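Local coordinates for esterase A (Caulobacter crescentus, PDB 5GKV), which probably hydrolyses esters with a serine nucleophile, as a member of the beta-lactamase and penicillin-binding-protein family, at residues A[40-44]-A[66-72]; A[99-105]-A[120-126]; A[311-315]-A[368-372]; A[351-356]-A[382-386]. One frame throughout, in Å; residues are numbered along the deposited sequence.

Contact 1: residues A[40-44]-A[66-72]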
loop_
_atom_site.group_PDB
_atom_site.type_symbol
_atom_site.label_atom_id
_atom_site.label_comp_id
_atom_site.label_asym_id
_atom_site.label_seq_id
_atom_site.Cartn_x
_atom_site.Cartn_y
_atom_site.Cartn_z
ATOM N N GLU A 40 9.276 -7.904 17.888
ATOM C CA GLU A 40 8.637 -6.632 17.586
ATOM C C GLU A 40 9.401 -5.494 18.237
ATOM O O GLU A 40 10.203 -5.697 19.161
ATOM C CB GLU A 40 7.183 -6.593 18.105
ATOM C CG GLU A 40 6.245 -7.612 17.461
ATOM C CD GLU A 40 5.756 -7.194 16.066
ATOM O OE1 GLU A 40 6.446 -6.420 15.361
ATOM O OE2 GLU A 40 4.656 -7.651 15.678
ATOM N N LEU A 41 9.105 -4.280 17.762
ATOM C CA LEU A 41 9.314 -3.071 18.556
ATOM C C LEU A 41 7.946 -2.614 19.057
ATOM O O LEU A 41 7.611 -2.825 20.223
ATOM C CB LEU A 41 10.018 -1.983 17.744
ATOM C CG LEU A 41 10.268 -0.645 18.449
ATOM C CD1 LEU A 41 11.070 -0.875 19.755
ATOM C CD2 LEU A 41 11.008 0.326 17.527
ATOM N N GLY A 42 7.131 -2.038 18.174
ATOM C CA GLY A 42 5.732 -1.800 18.477
ATOM C C GLY A 42 4.867 -2.184 17.291
ATOM O O GLY A 42 5.333 -2.244 16.142
ATOM N N ALA A 43 3.590 -2.454 17.578
ATOM C CA ALA A 43 2.701 -2.892 16.510
ATOM C C ALA A 43 1.246 -2.689 16.910
ATOM O O ALA A 43 0.897 -2.638 18.097
ATOM C CB ALA A 43 2.945 -4.367 16.150
ATOM N N ARG A 44 0.400 -2.612 15.895
ATOM C CA ARG A 44 -1.041 -2.561 16.096
ATOM C C ARG A 44 -1.697 -3.414 15.020
ATOM O O ARG A 44 -1.289 -3.383 13.847
ATOM C CB ARG A 44 -1.551 -1.110 16.049
ATOM C CG ARG A 44 -2.992 -0.923 16.527
ATOM C CD ARG A 44 -3.346 0.557 16.552
ATOM N NE ARG A 44 -4.640 0.840 17.172
ATOM C CZ ARG A 44 -5.112 2.081 17.307
ATOM N NH1 ARG A 44 -4.401 3.113 16.846
ATOM N NH2 ARG A 44 -6.279 2.290 17.872
ATOM N N ARG A 66 12.486 2.417 23.501
ATOM C CA ARG A 66 11.490 1.660 24.274
ATOM C C ARG A 66 11.046 2.419 25.524
ATOM O O ARG A 66 10.813 1.821 26.576
ATOM C CB ARG A 66 12.004 0.264 24.655
ATOM C CG ARG A 66 12.211 -0.653 23.461
ATOM C CD ARG A 66 12.684 -2.061 23.859
ATOM N NE ARG A 66 12.754 -2.806 22.615
ATOM C CZ ARG A 66 11.823 -3.651 22.192
ATOM N NH1 ARG A 66 10.778 -3.940 22.951
ATOM N NH2 ARG A 66 11.955 -4.218 21.005
ATOM N N GLN A 67 10.932 3.738 25.412
ATOM C CA GLN A 67 10.422 4.579 26.490
ATOM C C GLN A 67 9.028 5.130 26.229
ATOM O O GLN A 67 8.470 5.783 27.116
ATOM C CB GLN A 67 11.376 5.759 26.741
ATOM C CG GLN A 67 12.787 5.311 27.191
ATOM C CD GLN A 67 13.833 6.417 27.116
ATOM O OE1 GLN A 67 13.548 7.515 26.651
ATOM N NE2 GLN A 67 15.056 6.127 27.584
ATOM N N VAL A 68 8.466 4.923 25.042
ATOM C CA VAL A 68 7.187 5.525 24.653
ATOM C C VAL A 68 6.283 4.416 24.129
ATOM O O VAL A 68 6.694 3.683 23.224
ATOM C CB VAL A 68 7.363 6.603 23.571
ATOM C CG1 VAL A 68 5.983 7.152 23.117
ATOM C CG2 VAL A 68 8.296 7.717 24.035
ATOM N N PRO A 69 5.067 4.252 24.633
ATOM C CA PRO A 69 4.229 3.145 24.151
ATOM C C PRO A 69 3.728 3.381 22.731
ATOM O O PRO A 69 3.437 4.513 22.325
ATOM C CB PRO A 69 3.069 3.106 25.157
ATOM C CG PRO A 69 3.077 4.448 25.809
ATOM C CD PRO A 69 4.494 4.908 25.826
ATOM N N PHE A 70 3.633 2.285 21.973
ATOM C CA PHE A 70 2.943 2.288 20.681
ATOM C C PHE A 70 1.445 2.338 20.959
ATOM O O PHE A 70 0.859 1.338 21.388
ATOM C CB PHE A 70 3.324 1.039 19.892
ATOM C CG PHE A 70 3.063 1.132 18.409
ATOM C CD1 PHE A 70 1.767 0.960 17.904
ATOM C CD2 PHE A 70 4.104 1.371 17.516
ATOM C CE1 PHE A 70 1.527 1.004 16.553
ATOM C CE2 PHE A 70 3.870 1.427 16.146
ATOM C CZ PHE A 70 2.587 1.261 15.658
ATOM N N GLY A 71 0.827 3.494 20.730
ATOM C CA GLY A 71 -0.458 3.790 21.328
ATOM C C GLY A 71 -1.536 4.183 20.339
ATOM O O GLY A 71 -1.342 4.125 19.117
ATOM N N PRO A 72 -2.697 4.608 20.861
ATOM C CA PRO A 72 -3.846 4.899 19.983
ATOM C C PRO A 72 -3.581 5.934 18.908
ATOM O O PRO A 72 -4.183 5.843 17.828
ATOM C CB PRO A 72 -4.918 5.398 20.969
ATOM C CG PRO A 72 -4.603 4.731 22.236
ATOM C CD PRO A 72 -3.085 4.614 22.286
HETATM O O HOH W 1 8.441 -5.009 21.756
HETATM O O HOH W 2 -1.306 3.333 16.443
#

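Contact 2: residues A[99-105]-A[120-126]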
loop_
_atom_site.group_PDB
_atom_site.type_symbol
_atom_site.label_atom_id
_atom_site.label_comp_id
_atom_site.label_asym_id
_atom_site.label_seq_id
_atom_site.Cartn_x
_atom_site.Cartn_y
_atom_site.Cartn_z
ATOM N N LEU A 99 -12.703 8.603 -15.813
ATOM C CA LEU A 99 -11.512 7.885 -16.251
ATOM C C LEU A 99 -11.969 6.468 -16.521
ATOM O O LEU A 99 -12.959 6.021 -15.940
ATOM C CB LEU A 99 -10.413 7.911 -15.171
ATOM C CG LEU A 99 -9.016 7.343 -15.457
ATOM C CD1 LEU A 99 -8.285 8.240 -16.436
ATOM C CD2 LEU A 99 -8.218 7.197 -14.146
ATOM N N ALA A 100 -11.275 5.779 -17.420
ATOM C CA ALA A 100 -11.589 4.390 -17.720
ATOM C C ALA A 100 -10.311 3.580 -17.604
ATOM O O ALA A 100 -9.232 4.077 -17.934
ATOM C CB ALA A 100 -12.203 4.222 -19.117
ATOM N N TYR A 101 -10.434 2.347 -17.101
ATOM C CA TYR A 101 -9.247 1.517 -16.906
ATOM C C TYR A 101 -8.562 1.193 -18.225
ATOM O O TYR A 101 -7.341 1.015 -18.258
ATOM C CB TYR A 101 -9.610 0.230 -16.172
ATOM C CG TYR A 101 -9.651 0.385 -14.658
ATOM C CD1 TYR A 101 -8.562 0.899 -13.973
ATOM C CD2 TYR A 101 -10.770 0.005 -13.924
ATOM C CE1 TYR A 101 -8.579 1.049 -12.605
ATOM C CE2 TYR A 101 -10.805 0.154 -12.521
ATOM C CZ TYR A 101 -9.697 0.669 -11.881
ATOM O OH TYR A 101 -9.678 0.830 -10.526
ATOM N N ASP A 102 -9.310 1.109 -19.324
ATOM C CA ASP A 102 -8.691 0.794 -20.606
ATOM C C ASP A 102 -8.386 2.044 -21.426
ATOM O O ASP A 102 -8.064 1.941 -22.614
ATOM C CB ASP A 102 -9.570 -0.189 -21.395
ATOM C CG ASP A 102 -10.930 0.395 -21.763
ATOM O OD1 ASP A 102 -11.262 1.518 -21.312
ATOM O OD2 ASP A 102 -11.671 -0.283 -22.505
ATOM N N GLN A 103 -8.485 3.216 -20.810
ATOM C CA GLN A 103 -8.104 4.475 -21.431
ATOM C C GLN A 103 -6.585 4.608 -21.463
ATOM O O GLN A 103 -5.901 4.266 -20.497
ATOM C CB GLN A 103 -8.729 5.627 -20.641
ATOM C CG GLN A 103 -8.498 7.017 -21.153
ATOM C CD GLN A 103 -9.318 8.013 -20.365
ATOM O OE1 GLN A 103 -10.020 7.640 -19.416
ATOM N NE2 GLN A 103 -9.238 9.284 -20.743
ATOM N N ALA A 104 -6.060 5.098 -22.588
ATOM C CA ALA A 104 -4.630 5.366 -22.699
ATOM C C ALA A 104 -4.200 6.436 -21.705
ATOM O O ALA A 104 -4.828 7.500 -21.599
ATOM C CB ALA A 104 -4.276 5.801 -24.127
ATOM N N VAL A 105 -3.120 6.152 -20.974
ATOM C CA VAL A 105 -2.546 7.155 -20.080
ATOM C C VAL A 105 -2.309 8.451 -20.837
ATOM O O VAL A 105 -2.585 9.547 -20.335
ATOM C CB VAL A 105 -1.244 6.633 -19.444
ATOM C CG1 VAL A 105 -0.586 7.728 -18.607
ATOM C CG2 VAL A 105 -1.534 5.414 -18.559
ATOM N N VAL A 120 -0.223 2.645 -23.822
ATOM C CA VAL A 120 -0.279 2.089 -22.468
ATOM C C VAL A 120 -1.536 2.586 -21.768
ATOM O O VAL A 120 -1.807 3.791 -21.736
ATOM C CB VAL A 120 0.976 2.491 -21.684
ATOM C CG1 VAL A 120 0.901 1.954 -20.242
ATOM C CG2 VAL A 120 2.233 1.993 -22.395
ATOM N N THR A 121 -2.307 1.667 -21.193
ATOM C CA THR A 121 -3.546 2.063 -20.536
ATOM C C THR A 121 -3.362 2.282 -19.031
ATOM O O THR A 121 -2.347 1.909 -18.428
ATOM C CB THR A 121 -4.648 1.022 -20.762
ATOM O OG1 THR A 121 -4.261 -0.221 -20.173
ATOM C CG2 THR A 121 -4.917 0.812 -22.256
ATOM N N VAL A 122 -4.392 2.890 -18.426
ATOM C CA VAL A 122 -4.412 3.104 -16.978
ATOM C C VAL A 122 -4.202 1.785 -16.237
ATOM O O VAL A 122 -3.319 1.670 -15.381
ATOM C CB VAL A 122 -5.725 3.797 -16.550
ATOM C CG1 VAL A 122 -5.857 3.862 -15.001
ATOM C CG2 VAL A 122 -5.784 5.208 -17.120
ATOM N N GLU A 123 -4.986 0.757 -16.575
ATOM C CA GLU A 123 -4.885 -0.481 -15.807
ATOM C C GLU A 123 -3.561 -1.204 -16.068
ATOM O O GLU A 123 -3.054 -1.899 -15.178
ATOM C CB GLU A 123 -6.080 -1.396 -16.100
ATOM C CG GLU A 123 -6.171 -1.885 -17.552
ATOM C CD GLU A 123 -7.532 -2.458 -17.891
ATOM O OE1 GLU A 123 -8.275 -2.844 -16.960
ATOM O OE2 GLU A 123 -7.865 -2.516 -19.095
ATOM N N GLN A 124 -2.966 -1.026 -17.252
ATOM C CA GLN A 124 -1.643 -1.596 -17.501
ATOM C C GLN A 124 -0.598 -0.950 -16.597
ATOM O O GLN A 124 0.258 -1.641 -16.026
ATOM C CB GLN A 124 -1.266 -1.432 -18.987
ATOM C CG GLN A 124 -1.958 -2.464 -19.875
ATOM C CD GLN A 124 -1.987 -2.084 -21.349
ATOM O OE1 GLN A 124 -1.368 -1.112 -21.770
ATOM N NE2 GLN A 124 -2.718 -2.854 -22.135
ATOM N N ALA A 125 -0.667 0.376 -16.447
ATOM C CA ALA A 125 0.255 1.093 -15.567
ATOM C C ALA A 125 0.102 0.646 -14.123
ATOM O O ALA A 125 1.099 0.450 -13.415
ATOM C CB ALA A 125 0.020 2.602 -15.659
ATOM N N LEU A 126 -1.140 0.508 -13.662
ATOM C CA LEU A 126 -1.383 0.203 -12.256
ATOM C C LEU A 126 -1.103 -1.248 -11.911
ATOM O O LEU A 126 -0.912 -1.551 -10.731
ATOM C CB LEU A 126 -2.824 0.558 -11.873
ATOM C CG LEU A 126 -3.147 2.055 -11.915
ATOM C CD1 LEU A 126 -4.613 2.265 -11.550
ATOM C CD2 LEU A 126 -2.238 2.829 -10.971
#

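Contact 3: residues A[311-315]-A[368-372]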
loop_
_atom_site.group_PDB
_atom_site.type_symbol
_atom_site.label_atom_id
_atom_site.label_comp_id
_atom_site.label_asym_id
_atom_site.label_seq_id
_atom_site.Cartn_x
_atom_site.Cartn_y
_atom_site.Cartn_z
ATOM N N VAL A 311 10.376 -8.307 -10.610
ATOM C CA VAL A 311 11.028 -7.543 -9.555
ATOM C C VAL A 311 10.808 -8.180 -8.185
ATOM O O VAL A 311 11.765 -8.472 -7.462
ATOM C CB VAL A 311 10.555 -6.065 -9.561
ATOM C CG1 VAL A 311 11.175 -5.295 -8.405
ATOM C CG2 VAL A 311 10.905 -5.396 -10.900
ATOM N N LEU A 312 9.559 -8.410 -7.815
ATOM C CA LEU A 312 9.288 -9.119 -6.569
ATOM C C LEU A 312 9.420 -10.618 -6.804
ATOM O O LEU A 312 8.889 -11.136 -7.792
ATOM C CB LEU A 312 7.898 -8.777 -6.030
ATOM C CG LEU A 312 7.695 -7.298 -5.673
ATOM C CD1 LEU A 312 6.251 -7.017 -5.238
ATOM C CD2 LEU A 312 8.657 -6.846 -4.588
ATOM N N PRO A 313 10.144 -11.325 -5.965
ATOM C CA PRO A 313 10.434 -12.750 -6.218
ATOM C C PRO A 313 9.279 -13.668 -5.824
ATOM O O PRO A 313 9.407 -14.535 -4.944
ATOM C CB PRO A 313 11.694 -12.982 -5.370
ATOM C CG PRO A 313 11.570 -12.024 -4.229
ATOM C CD PRO A 313 10.896 -10.786 -4.814
ATOM N N TYR A 314 8.143 -13.495 -6.503
ATOM C CA TYR A 314 6.907 -14.201 -6.194
ATOM C C TYR A 314 6.065 -14.325 -7.449
ATOM O O TYR A 314 6.151 -13.493 -8.360
ATOM C CB TYR A 314 6.047 -13.475 -5.140
ATOM C CG TYR A 314 6.709 -13.216 -3.800
ATOM C CD1 TYR A 314 6.497 -14.062 -2.714
ATOM C CD2 TYR A 314 7.502 -12.096 -3.610
ATOM C CE1 TYR A 314 7.096 -13.807 -1.483
ATOM C CE2 TYR A 314 8.094 -11.832 -2.398
ATOM C CZ TYR A 314 7.890 -12.690 -1.334
ATOM O OH TYR A 314 8.491 -12.407 -0.125
ATOM N N GLU A 315 5.216 -15.349 -7.469
ATOM C CA GLU A 315 4.069 -15.355 -8.364
ATOM C C GLU A 315 3.009 -14.416 -7.790
ATOM O O GLU A 315 2.575 -14.596 -6.646
ATOM C CB GLU A 315 3.506 -16.767 -8.528
ATOM C CG GLU A 315 2.679 -16.917 -9.795
ATOM C CD GLU A 315 1.658 -18.054 -9.758
ATOM O OE1 GLU A 315 1.918 -19.113 -9.137
ATOM O OE2 GLU A 315 0.580 -17.878 -10.367
ATOM N N ALA A 368 10.915 -9.711 4.794
ATOM C CA ALA A 368 9.971 -10.312 3.860
ATOM C C ALA A 368 9.296 -9.197 3.072
ATOM O O ALA A 368 8.641 -8.325 3.655
ATOM C CB ALA A 368 8.936 -11.169 4.588
ATOM N N LEU A 369 9.458 -9.218 1.745
ATOM C CA LEU A 369 8.872 -8.164 0.929
ATOM C C LEU A 369 7.348 -8.194 1.005
ATOM O O LEU A 369 6.698 -7.142 1.049
ATOM C CB LEU A 369 9.356 -8.307 -0.514
ATOM C CG LEU A 369 10.874 -8.131 -0.625
ATOM C CD1 LEU A 369 11.447 -8.792 -1.881
ATOM C CD2 LEU A 369 11.221 -6.647 -0.574
ATOM N N ILE A 370 6.762 -9.395 1.009
ATOM C CA ILE A 370 5.343 -9.592 1.278
ATOM C C ILE A 370 5.209 -10.837 2.142
ATOM O O ILE A 370 6.119 -11.669 2.223
ATOM C CB ILE A 370 4.484 -9.741 -0.003
ATOM C CG1 ILE A 370 4.997 -10.903 -0.852
ATOM C CG2 ILE A 370 4.488 -8.448 -0.815
ATOM C CD1 ILE A 370 4.278 -11.058 -2.183
ATOM N N GLY A 371 4.057 -10.954 2.793
ATOM C CA GLY A 371 3.780 -12.119 3.613
ATOM C C GLY A 371 4.665 -12.226 4.837
ATOM O O GLY A 371 5.109 -13.330 5.184
ATOM N N ASP A 372 4.957 -11.105 5.483
ATOM C CA ASP A 372 5.680 -11.158 6.743
ATOM C C ASP A 372 4.897 -12.052 7.698
ATOM O O ASP A 372 3.692 -11.831 7.884
ATOM C CB ASP A 372 5.836 -9.755 7.331
ATOM C CG ASP A 372 6.659 -9.740 8.601
ATOM O OD1 ASP A 372 6.191 -10.253 9.648
ATOM O OD2 ASP A 372 7.795 -9.211 8.544
HETATM O O HOH W 3 7.877 -13.742 1.941
#

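Contact 4: residues A[351-356]-A[382-386]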
loop_
_atom_site.group_PDB
_atom_site.type_symbol
_atom_site.label_atom_id
_atom_site.label_comp_id
_atom_site.label_asym_id
_atom_site.label_seq_id
_atom_site.Cartn_x
_atom_site.Cartn_y
_atom_site.Cartn_z
ATOM N N ASP A 351 -11.672 -8.461 2.136
ATOM C CA ASP A 351 -12.239 -9.724 1.668
ATOM C C ASP A 351 -13.723 -9.481 1.430
ATOM O O ASP A 351 -14.538 -9.578 2.356
ATOM C CB ASP A 351 -11.990 -10.839 2.680
ATOM C CG ASP A 351 -12.579 -12.171 2.256
ATOM O OD1 ASP A 351 -13.295 -12.242 1.215
ATOM O OD2 ASP A 351 -12.338 -13.152 2.994
ATOM N N PRO A 352 -14.113 -9.135 0.196
ATOM C CA PRO A 352 -15.540 -8.873 -0.058
ATOM C C PRO A 352 -16.402 -10.108 0.090
ATOM O O PRO A 352 -17.600 -9.968 0.354
ATOM C CB PRO A 352 -15.562 -8.355 -1.504
ATOM C CG PRO A 352 -14.179 -7.854 -1.749
ATOM C CD PRO A 352 -13.271 -8.775 -0.952
ATOM N N THR A 353 -15.831 -11.306 -0.080
ATOM C CA THR A 353 -16.627 -12.527 -0.003
ATOM C C THR A 353 -17.088 -12.802 1.423
ATOM O O THR A 353 -18.243 -13.180 1.646
ATOM C CB THR A 353 -15.821 -13.707 -0.532
ATOM O OG1 THR A 353 -15.466 -13.460 -1.898
ATOM C CG2 THR A 353 -16.621 -14.987 -0.442
ATOM N N ARG A 354 -16.196 -12.631 2.398
ATOM C CA ARG A 354 -16.533 -12.838 3.801
ATOM C C ARG A 354 -16.941 -11.549 4.508
ATOM O O ARG A 354 -17.398 -11.605 5.653
ATOM C CB ARG A 354 -15.348 -13.480 4.538
ATOM C CG ARG A 354 -14.735 -14.697 3.839
ATOM C CD ARG A 354 -15.532 -15.953 4.098
ATOM N NE ARG A 354 -15.532 -16.320 5.511
ATOM C CZ ARG A 354 -14.657 -17.147 6.073
ATOM N NH1 ARG A 354 -13.690 -17.706 5.348
ATOM N NH2 ARG A 354 -14.751 -17.421 7.369
ATOM N N GLY A 355 -16.785 -10.390 3.870
ATOM C CA GLY A 355 -17.135 -9.136 4.517
ATOM C C GLY A 355 -16.141 -8.631 5.550
ATOM O O GLY A 355 -16.497 -7.773 6.361
ATOM N N VAL A 356 -14.897 -9.108 5.538
ATOM C CA VAL A 356 -13.941 -8.738 6.578
ATOM C C VAL A 356 -12.790 -7.954 5.955
ATOM O O VAL A 356 -12.584 -7.951 4.739
ATOM C CB VAL A 356 -13.410 -9.966 7.350
ATOM C CG1 VAL A 356 -14.566 -10.777 7.918
ATOM C CG2 VAL A 356 -12.540 -10.841 6.458
ATOM N N ALA A 382 -7.388 -14.617 12.945
ATOM C CA ALA A 382 -8.664 -13.919 12.861
ATOM C C ALA A 382 -9.669 -14.743 12.063
ATOM O O ALA A 382 -10.821 -14.910 12.481
ATOM C CB ALA A 382 -8.465 -12.538 12.235
ATOM N N TYR A 383 -9.238 -15.280 10.910
ATOM C CA TYR A 383 -10.142 -16.100 10.105
ATOM C C TYR A 383 -10.540 -17.382 10.831
ATOM O O TYR A 383 -11.680 -17.844 10.691
ATOM C CB TYR A 383 -9.504 -16.440 8.755
ATOM C CG TYR A 383 -9.764 -15.403 7.681
ATOM C CD1 TYR A 383 -8.843 -14.381 7.437
ATOM C CD2 TYR A 383 -10.919 -15.452 6.897
ATOM C CE1 TYR A 383 -9.078 -13.425 6.446
ATOM C CE2 TYR A 383 -11.157 -14.508 5.908
ATOM C CZ TYR A 383 -10.231 -13.498 5.693
ATOM O OH TYR A 383 -10.456 -12.564 4.716
ATOM N N ALA A 384 -9.614 -17.987 11.587
ATOM C CA ALA A 384 -9.944 -19.201 12.332
ATOM C C ALA A 384 -10.922 -18.929 13.467
ATOM O O ALA A 384 -11.468 -19.877 14.044
ATOM C CB ALA A 384 -8.677 -19.852 12.898
ATOM N N SER A 385 -11.142 -17.662 13.804
ATOM C CA SER A 385 -12.094 -17.275 14.832
ATOM C C SER A 385 -13.493 -17.052 14.284
ATOM O O SER A 385 -14.433 -16.885 15.072
ATOM C CB SER A 385 -11.611 -16.000 15.534
ATOM O OG SER A 385 -10.358 -16.233 16.162
ATOM N N LEU A 386 -13.649 -17.037 12.967
ATOM C CA LEU A 386 -14.942 -16.735 12.353
ATOM C C LEU A 386 -15.828 -17.972 12.383
ATOM O O LEU A 386 -17.040 -17.852 12.543
ATOM C CB LEU A 386 -14.755 -16.247 10.906
ATOM C CG LEU A 386 -13.969 -14.930 10.780
ATOM C CD1 LEU A 386 -13.667 -14.577 9.335
ATOM C CD2 LEU A 386 -14.722 -13.803 11.440
#

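Contact 1: residues A[40-44]-A[66-72]
Gly42 and Phe70 bring the backbones of 40-44 and 66-72 nearest, CA to CA 5.4 Å, and the end-to-end lines of the two segments diverge by only 13°. Phe70, whose chi1 of -161° turns CG away from its own N, lays one ring face on the Gly42-Ala43 peptide. Ala43 N stands 3.7 Å above the plane of the Phe70 ring, over its centre, and Gly42, having no side chain, lets Phe70 CD2 come to 3.7 Å from its CA. At one end Arg66 NH2 donates to Glu40 O at 2.9 Å, in the carbonyl plane and on a lone pair. Leu41 CD1 covers a face of that guanidinium, while a water accepting from Arg66 NH1 donates to Leu41 O. At the other end the extended Arg44 side chain brings NH1 to Pro72 O at 2.9 Å, a bent bond (139°) from above the carbonyl plane; a second water joins NH1 to Gly71 O, and NE is salt-bridged to Asp56. Backbone bonds of Leu41 with Phe61 and of Ala43 with Gly59 show the setting: the loop after strand 52-60 folds back over the start of the 42-49/52-60 hairpin in the antiparallel sheet of the beta-lactamase-like fold.

Contact 2: residues A[99-105]-A[120-126]
A capping box starts helix 122-126, and its N-cap residue, Thr121, is bridged to Ala104 of the preceding loop. Thr121 OG1 accepts from Gln124 N, and Gln124 OE1 in return accepts from Thr121 N. The bridge is a single non-hydrogen-bonded antiparallel pair, CA atoms of Ala104 and Thr121 being 4.1 Å apart. Two flanking bonds define it: Val122 N donates to Gln103 O at 2.9 Å, and Val105 N to Val120 O at 2.8 Å. A third bond runs from Glu123 N to Tyr101 O at 2.9 Å. Loop carbonyls thus take N-H groups of the first helical turn, which have no helical partner ahead of them; the loop makes a type I turn from Ala100 to Gln103, with Gln103 N bonded to Ala100 O. A chi1 of 64° sets Glu123 CG against Tyr101 O at 3.2 Å, and from there the extended chain carries OE1 to 3.4 Å from Tyr101 CB. The carboxylate and Tyr101 ring planes are 10° apart, though the side chains cross at about a right angle; Arg304 serves both, by a salt bridge to Glu123 OE1 and a cation-pi contact with the ring. Among the apolar side chains, Leu99 CD1 and Val122 CG2 meet tip to tip at 4.0 Å, while Val105 CG2 packs on Ala125 CB at 4.3 Å. The Tyr101 ring also touches Ala91 and Val94 of helix 82-95.

Contact 3: residues A[311-315]-A[368-372]
Ile370 CG1 sits over one face of the Tyr314 ring, 3.5 Å from its centroid and 15° off the normal, a CH-pi contact between two loops of the beta-lactamase-like fold. The Ile370 side chain slides along that face, so that CD1 also reaches Tyr314 CG at 3.6 Å. Its chi1 of 57° puts CG1 between the backbone N and the carbonyl carbon, which turns this branch onto the ring. At the ring edge Leu369 CB approaches Tyr314 CE2 to 4.2 Å, so the tyrosine is held on a face and on its rim by consecutive residues. Farther along, Leu369 crosses Pro313 at about a right angle, CD1 meeting Pro313 CD at 3.6 Å, and it also touches Leu312 CD2.

Behind these side chains lie the turns that place them. Pro313 is the centre of an inverse gamma turn, closed by Tyr314 N donating to Leu312 O at 2.8 Å; ahead of it, Asp309 OD2 accepts from the backbone N of both Val311 and Leu312. On the other side Gly371, with positive phi, bends the chain toward Asp372, the N-cap of helix 373-384, whose carboxylate is also salt-bridged to Arg374. Leu369 packs on Trp343 in the loop just after strand 338-341, probably the strand that flanks the active site as in relatives, and Leu312 packs on Tyr169. A water in the plane of the Tyr314 ring, at its edge, donates to Ile370 O at 2.7 Å and lies close to Tyr314 OH, at 2.5 Å.

Contact 4: residues A[351-356]-A[382-386]
Tyr383 OH donates to Asp351 OD2 at 2.6 Å, a short bond received on the anti lone pair, the one facing away from the other carboxylate oxygen. The acceptor lies at the edge of the tyrosine ring and in its plane. Asp351 belongs to the turn of the 347-351/356-362 hairpin, where Gly355 and Val356 both face it in a G1 beta bulge. Its carboxylate serves both sides: OD1 accepts from Arg354 N at 3.2 Å, an Asx motif with the donor above the carboxylate plane, whereas OD2 is also hydrogen-bonded to Thr334 OG1. The several bonds on this buried group should fix its rotation and probably help to keep it ionised. Bends at chi2 (-81°) and chi3 (-64°) bring the Arg354 guanidinium to the edge of the ring. The guanidinium, turned 73° from the ring plane, presents a face to that edge, with NH1 3.9 Å from Tyr383 CD2. Val356 CG2 comes obliquely to 3.6 Å from Tyr383 CZ, joining the last turn of the C-terminal helix to the hairpin. Leu386, the last residue of the chain, finishes the packing: its CD1 lies 3.6 Å from Arg354 NH2 and 4.2 Å from Val356 CG1.

How the contacts relate
Contacts 3 and 4 alternate along the chain and share helix 373-384, capped by Asp372 in contact 3 and pressed on the hairpin turn near its far end in contact 4; their centres are 23 Å apart. Contact 1 comes within about 7 Å of contact 3 at the nearest atoms, and Arg374 links them with salt bridges to Glu40 and Asp372. Contact 2, 40 Å from contact 1 between centres, lies across the chain's centre and packs on helix 82-95; an SxxK sequence, the family's usual nucleophile motif, runs into the start of that helix. Contact 3, touching Tyr169 and Trp343, which by analogy with relatives probably line the active-site cleft, is likely close to it.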